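Local coordinates for alcohol oxidase (Myceliophthora thermophila, PDB 6F74), which binds FAD and, as a flavoprotein oxidase of the VAO type, probably oxidises an alcohol group of its substrate, at residues Cys30-Thr33 against Ala37-Pro40; Ser43-Phe48 against Leu142-Gln147. All coordinates share one frame; numbering follows the deposited sequence.

Contact 1 of 2, residues Cys30-Thr33 against Ala37-Pro40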
loop_
_atom_site.group_PDB
_atom_site.type_symbol
_atom_site.label_atom_id
_atom_site.label_comp_id
_atom_site.label_asym_id
_atom_site.label_seq_id
_atom_site.Cartn_x
_atom_site.Cartn_y
_atom_site.Cartn_z
ATOM N N CYS A 30 13.081 -25.628 -7.847
ATOM C CA CYS A 30 11.758 -25.145 -8.159
ATOM C C CYS A 30 10.721 -25.714 -7.209
ATOM O O CYS A 30 10.737 -26.918 -6.900
ATOM C CB CYS A 30 11.374 -25.522 -9.585
ATOM S SG CYS A 30 12.548 -24.904 -10.817
ATOM N N ARG A 31 9.802 -24.870 -6.793
ATOM C CA ARG A 31 8.639 -25.317 -6.068
ATOM C C ARG A 31 7.721 -26.156 -6.975
ATOM O O ARG A 31 7.649 -25.932 -8.204
ATOM C CB ARG A 31 7.862 -24.116 -5.491
ATOM C CG ARG A 31 8.500 -23.476 -4.244
ATOM C CD ARG A 31 9.734 -22.655 -4.528
ATOM N NE ARG A 31 10.113 -21.814 -3.369
ATOM C CZ ARG A 31 11.224 -21.915 -2.631
ATOM N NH1 ARG A 31 12.159 -22.820 -2.863
ATOM N NH2 ARG A 31 11.402 -21.067 -1.627
ATOM N N CYS A 32 7.054 -27.113 -6.349
ATOM C CA CYS A 32 6.064 -27.971 -6.999
ATOM C C CYS A 32 4.730 -27.241 -7.228
ATOM O O CYS A 32 4.270 -26.506 -6.370
ATOM C CB CYS A 32 5.822 -29.221 -6.142
ATOM S SG CYS A 32 4.940 -30.513 -6.983
ATOM N N THR A 33 4.108 -27.493 -8.384
ATOM C CA THR A 33 2.864 -26.838 -8.779
ATOM C C THR A 33 1.806 -27.852 -9.159
ATOM O O THR A 33 2.121 -29.010 -9.337
ATOM C CB THR A 33 3.124 -25.857 -9.949
ATOM O OG1 THR A 33 3.717 -26.554 -11.051
ATOM C CG2 THR A 33 4.077 -24.753 -9.476
ATOM N N ALA A 37 3.838 -34.377 -11.013
ATOM C CA ALA A 37 3.993 -35.636 -10.292
ATOM C C ALA A 37 4.244 -35.428 -8.780
ATOM O O ALA A 37 3.726 -36.176 -7.953
ATOM C CB ALA A 37 5.134 -36.437 -10.907
ATOM N N CYS A 38 5.016 -34.405 -8.431
ATOM C CA CYS A 38 5.311 -34.081 -7.026
ATOM C C CYS A 38 4.145 -33.472 -6.213
ATOM O O CYS A 38 4.187 -33.415 -4.981
ATOM C CB CYS A 38 6.546 -33.155 -6.953
ATOM S SG CYS A 38 6.421 -31.664 -7.949
ATOM N N TRP A 39 3.118 -32.993 -6.897
ATOM C CA TRP A 39 1.986 -32.341 -6.241
ATOM C C TRP A 39 1.233 -33.376 -5.434
ATOM O O TRP A 39 0.933 -34.428 -5.953
ATOM C CB TRP A 39 1.073 -31.687 -7.280
ATOM C CG TRP A 39 -0.016 -30.825 -6.723
ATOM C CD1 TRP A 39 -1.328 -31.145 -6.612
ATOM C CD2 TRP A 39 0.118 -29.474 -6.228
ATOM N NE1 TRP A 39 -2.032 -30.102 -6.068
ATOM C CE2 TRP A 39 -1.171 -29.063 -5.813
ATOM C CE3 TRP A 39 1.204 -28.585 -6.084
ATOM C CZ2 TRP A 39 -1.417 -27.801 -5.269
ATOM C CZ3 TRP A 39 0.974 -27.331 -5.546
ATOM C CH2 TRP A 39 -0.336 -26.943 -5.133
ATOM N N PRO A 40 0.931 -33.095 -4.155
ATOM C CA PRO A 40 0.167 -34.067 -3.356
ATOM C C PRO A 40 -1.196 -34.419 -3.970
ATOM O O PRO A 40 -1.866 -33.525 -4.481
ATOM C CB PRO A 40 -0.011 -33.355 -2.011
ATOM C CG PRO A 40 1.018 -32.290 -1.979
ATOM C CD PRO A 40 1.219 -31.868 -3.401
#
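A short disulfide-closed loop near the N terminus brings 30-33 and 37-40 together: C32 and C38 are bonded SG to SG at 2.1 Å, with a chi3 of 105° that makes the bridge right-handed. The two cysteines enter it differently. In C32 the sulfur is anti to the backbone N (chi1 -167°) and is sent straight at the other segment, whereas in C38 it sits between the backbone N and the carbonyl carbon (chi1 54°), folded back over its own main chain. The C32 sulfur also lies 3.1 Å from the backbone N of W39 and 4.1 Å from W39 CB, so the bridge is packed against the start of the indole side chain.

That side chain supplies the second half of the contact. The benzene part of W39 leans on the backbone of T33, where W39 CE3 is 3.2 Å from T33 C, a tight approach. Next to it, C32 O meets the edge of the W39 ring in its plane, 3.5 Å from W39 CZ3. P40 follows W39 directly and lays its CD over one indole face, 3.6 Å above the plane. T33 points its CB away, and its OG1 is hydrogen-bonded to E36 inside the loop.

A second disulfide, C30 to C596, ties the segment to the C-terminal strand 596-597. The backbone of C32 is hydrogen-bonded to that of N149, just beyond helix 135-147, and W39 meets the ring of W45 on helix 42-52.

Contact 2 of 2, residues Ser43-Phe48 against Leu142-Gln147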
loop_
_atom_site.group_PDB
_atom_site.type_symbol
_atom_site.label_atom_id
_atom_site.label_comp_id
_atom_site.label_asym_id
_atom_site.label_seq_id
_atom_site.Cartn_x
_atom_site.Cartn_y
_atom_site.Cartn_z
ATOM N N SER A 43 -6.032 -37.392 -1.651
ATOM C CA SER A 43 -6.050 -37.966 -0.300
ATOM C C SER A 43 -5.151 -37.197 0.683
ATOM O O SER A 43 -5.494 -37.025 1.863
ATOM C CB SER A 43 -5.649 -39.445 -0.349
ATOM O OG SER A 43 -4.264 -39.579 -0.652
ATOM N N VAL A 44 -4.003 -36.721 0.194
ATOM C CA VAL A 44 -3.065 -35.977 1.035
ATOM C C VAL A 44 -3.678 -34.639 1.434
ATOM O O VAL A 44 -3.616 -34.259 2.593
ATOM C CB VAL A 44 -1.680 -35.797 0.352
ATOM C CG1 VAL A 44 -0.758 -34.865 1.171
ATOM C CG2 VAL A 44 -1.026 -37.163 0.155
ATOM N N TRP A 45 -4.281 -33.939 0.482
ATOM C CA TRP A 45 -4.957 -32.670 0.772
ATOM C C TRP A 45 -6.116 -32.853 1.737
ATOM O O TRP A 45 -6.319 -32.026 2.649
ATOM C CB TRP A 45 -5.435 -31.990 -0.514
ATOM C CG TRP A 45 -4.306 -31.438 -1.364
ATOM C CD1 TRP A 45 -3.859 -31.938 -2.541
ATOM C CD2 TRP A 45 -3.515 -30.279 -1.098
ATOM N NE1 TRP A 45 -2.824 -31.172 -3.036
ATOM C CE2 TRP A 45 -2.595 -30.138 -2.166
ATOM C CE3 TRP A 45 -3.489 -29.328 -0.063
ATOM C CZ2 TRP A 45 -1.652 -29.104 -2.219
ATOM C CZ3 TRP A 45 -2.561 -28.294 -0.128
ATOM C CH2 TRP A 45 -1.655 -28.198 -1.203
ATOM N N GLU A 46 -6.882 -33.934 1.545
ATOM C CA GLU A 46 -8.014 -34.226 2.401
ATOM C C GLU A 46 -7.575 -34.506 3.862
ATOM O O GLU A 46 -8.163 -33.985 4.806
ATOM C CB GLU A 46 -8.772 -35.406 1.805
ATOM C CG GLU A 46 -10.073 -35.829 2.496
ATOM C CD GLU A 46 -10.761 -36.946 1.727
ATOM O OE1 GLU A 46 -10.603 -36.965 0.451
ATOM O OE2 GLU A 46 -11.433 -37.827 2.366
ATOM N N ALA A 47 -6.508 -35.287 4.023
ATOM C CA ALA A 47 -5.911 -35.526 5.351
ATOM C C ALA A 47 -5.396 -34.230 6.007
ATOM O O ALA A 47 -5.461 -34.069 7.224
ATOM C CB ALA A 47 -4.789 -36.560 5.262
ATOM N N PHE A 48 -4.884 -33.313 5.192
ATOM C CA PHE A 48 -4.404 -32.017 5.688
ATOM C C PHE A 48 -5.603 -31.155 6.145
ATOM O O PHE A 48 -5.556 -30.494 7.207
ATOM C CB PHE A 48 -3.513 -31.355 4.612
ATOM C CG PHE A 48 -3.017 -29.968 4.960
ATOM C CD1 PHE A 48 -2.492 -29.666 6.206
ATOM C CD2 PHE A 48 -3.080 -28.942 4.000
ATOM C CE1 PHE A 48 -2.045 -28.376 6.505
ATOM C CE2 PHE A 48 -2.626 -27.664 4.287
ATOM C CZ PHE A 48 -2.115 -27.380 5.558
ATOM N N LEU A 142 2.579 -23.657 7.308
ATOM C CA LEU A 142 3.995 -23.478 7.085
ATOM C C LEU A 142 4.658 -24.835 6.854
ATOM O O LEU A 142 5.295 -25.038 5.811
ATOM C CB LEU A 142 4.657 -22.756 8.256
ATOM C CG LEU A 142 6.188 -22.616 8.236
ATOM C CD1 LEU A 142 6.685 -21.863 7.008
ATOM C CD2 LEU A 142 6.676 -21.930 9.483
ATOM N N ASN A 143 4.483 -25.750 7.808
ATOM C CA ASN A 143 5.129 -27.061 7.747
ATOM C C ASN A 143 4.747 -27.866 6.495
ATOM O O ASN A 143 5.616 -28.457 5.854
ATOM C CB ASN A 143 4.824 -27.894 9.017
ATOM C CG ASN A 143 5.549 -27.394 10.260
ATOM O OD1 ASN A 143 6.369 -26.499 10.190
ATOM N ND2 ASN A 143 5.254 -27.999 11.417
ATOM N N PHE A 144 3.467 -27.896 6.164
ATOM C CA PHE A 144 2.990 -28.602 4.968
ATOM C C PHE A 144 3.626 -28.015 3.681
ATOM O O PHE A 144 4.023 -28.761 2.811
ATOM C CB PHE A 144 1.443 -28.587 4.910
ATOM C CG PHE A 144 0.850 -29.414 3.803
ATOM C CD1 PHE A 144 0.799 -28.918 2.489
ATOM C CD2 PHE A 144 0.334 -30.673 4.053
ATOM C CE1 PHE A 144 0.247 -29.657 1.473
ATOM C CE2 PHE A 144 -0.208 -31.431 3.034
ATOM C CZ PHE A 144 -0.260 -30.918 1.739
ATOM N N ALA A 145 3.735 -26.692 3.576
ATOM C CA ALA A 145 4.328 -26.036 2.389
ATOM C C ALA A 145 5.764 -26.473 2.200
ATOM O O ALA A 145 6.184 -26.841 1.099
ATOM C CB ALA A 145 4.285 -24.525 2.536
ATOM N N LYS A 146 6.519 -26.418 3.299
ATOM C CA LYS A 146 7.923 -26.828 3.301
ATOM C C LYS A 146 8.056 -28.328 3.036
ATOM O O LYS A 146 8.888 -28.746 2.263
ATOM C CB LYS A 146 8.599 -26.490 4.647
ATOM C CG LYS A 146 8.712 -25.017 4.991
ATOM C CD LYS A 146 9.658 -24.788 6.164
ATOM C CE LYS A 146 9.158 -25.388 7.462
ATOM N NZ LYS A 146 10.116 -25.202 8.563
ATOM N N GLN A 147 7.215 -29.130 3.665
ATOM C CA GLN A 147 7.279 -30.574 3.497
ATOM C C GLN A 147 7.035 -31.003 2.042
ATOM O O GLN A 147 7.798 -31.843 1.517
ATOM C CB GLN A 147 6.266 -31.272 4.393
ATOM C CG GLN A 147 6.429 -32.799 4.381
ATOM C CD GLN A 147 5.414 -33.502 5.200
ATOM O OE1 GLN A 147 4.631 -32.881 5.895
ATOM N NE2 GLN A 147 5.452 -34.822 5.161
#
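One side chain, F144, accounts for every touch between these two helices: it covers the gap between segment axes 12.6 Å apart, and V44, W45 and F48 all meet its ring. With F144 CG anti to the backbone N, the phenyl group reaches out from its helix and lies against one face of the F48 ring. The two phenyl rings form an offset stack, centroids 4.1 Å apart and planes at 12°. F144 CD2 lies 3.5 Å from F48 CG, and the slippage brings F144 CB over the F48 ring as well, 4.0 Å from its centroid, a CH-pi contact.

The other two partners take the far end of the ring. CE1 of F144 comes over one face of the W45 indole, 3.5 Å from W45 CZ3, with the planes inclined at 44°. V44 CG1 approaches the edge of the F144 ring, near its plane, 3.9 Å from F144 CE2. W45, F48 and F144 thus make an aromatic cluster between segments 43-48 and 142-147, which run nearly antiparallel (161° between their axes). They belong to helices 42-52 and 135-147; the latter links the parallel strands 128-131 and 152-155 in the FAD-binding domain. Cutting F48 back to an alanine is likely to open a gap over the F144 face it stacks on and remove that restraint on the ring's turning, with W45 and V44 as the remaining neighbours. Beyond the segments, W45 stacks on Y128 of strand 128-131, and F144 meets the ring of H148.

How the contacts relate
The contacts follow each other along the chain and neither nests nor crosses. Contact 1 closes first, with just three residues, 34-36, in its loop. Helix 42-52 begins two residues after P40, and contact 2 joins it to helix 135-147 across 93 intervening residues, a far larger loop. Their centres are 12 Å apart, and they meet physically: P40 O lies 2.9 Å from W45 NE1, W39 NE1 lies 3.3 Å from that same atom, and P40 CG packs 4.2 Å from F144 CZ. The disulfide-closed loop thus packs against the start of helix 42-52 and touches F144 on the helix between strands 128-131 and 152-155.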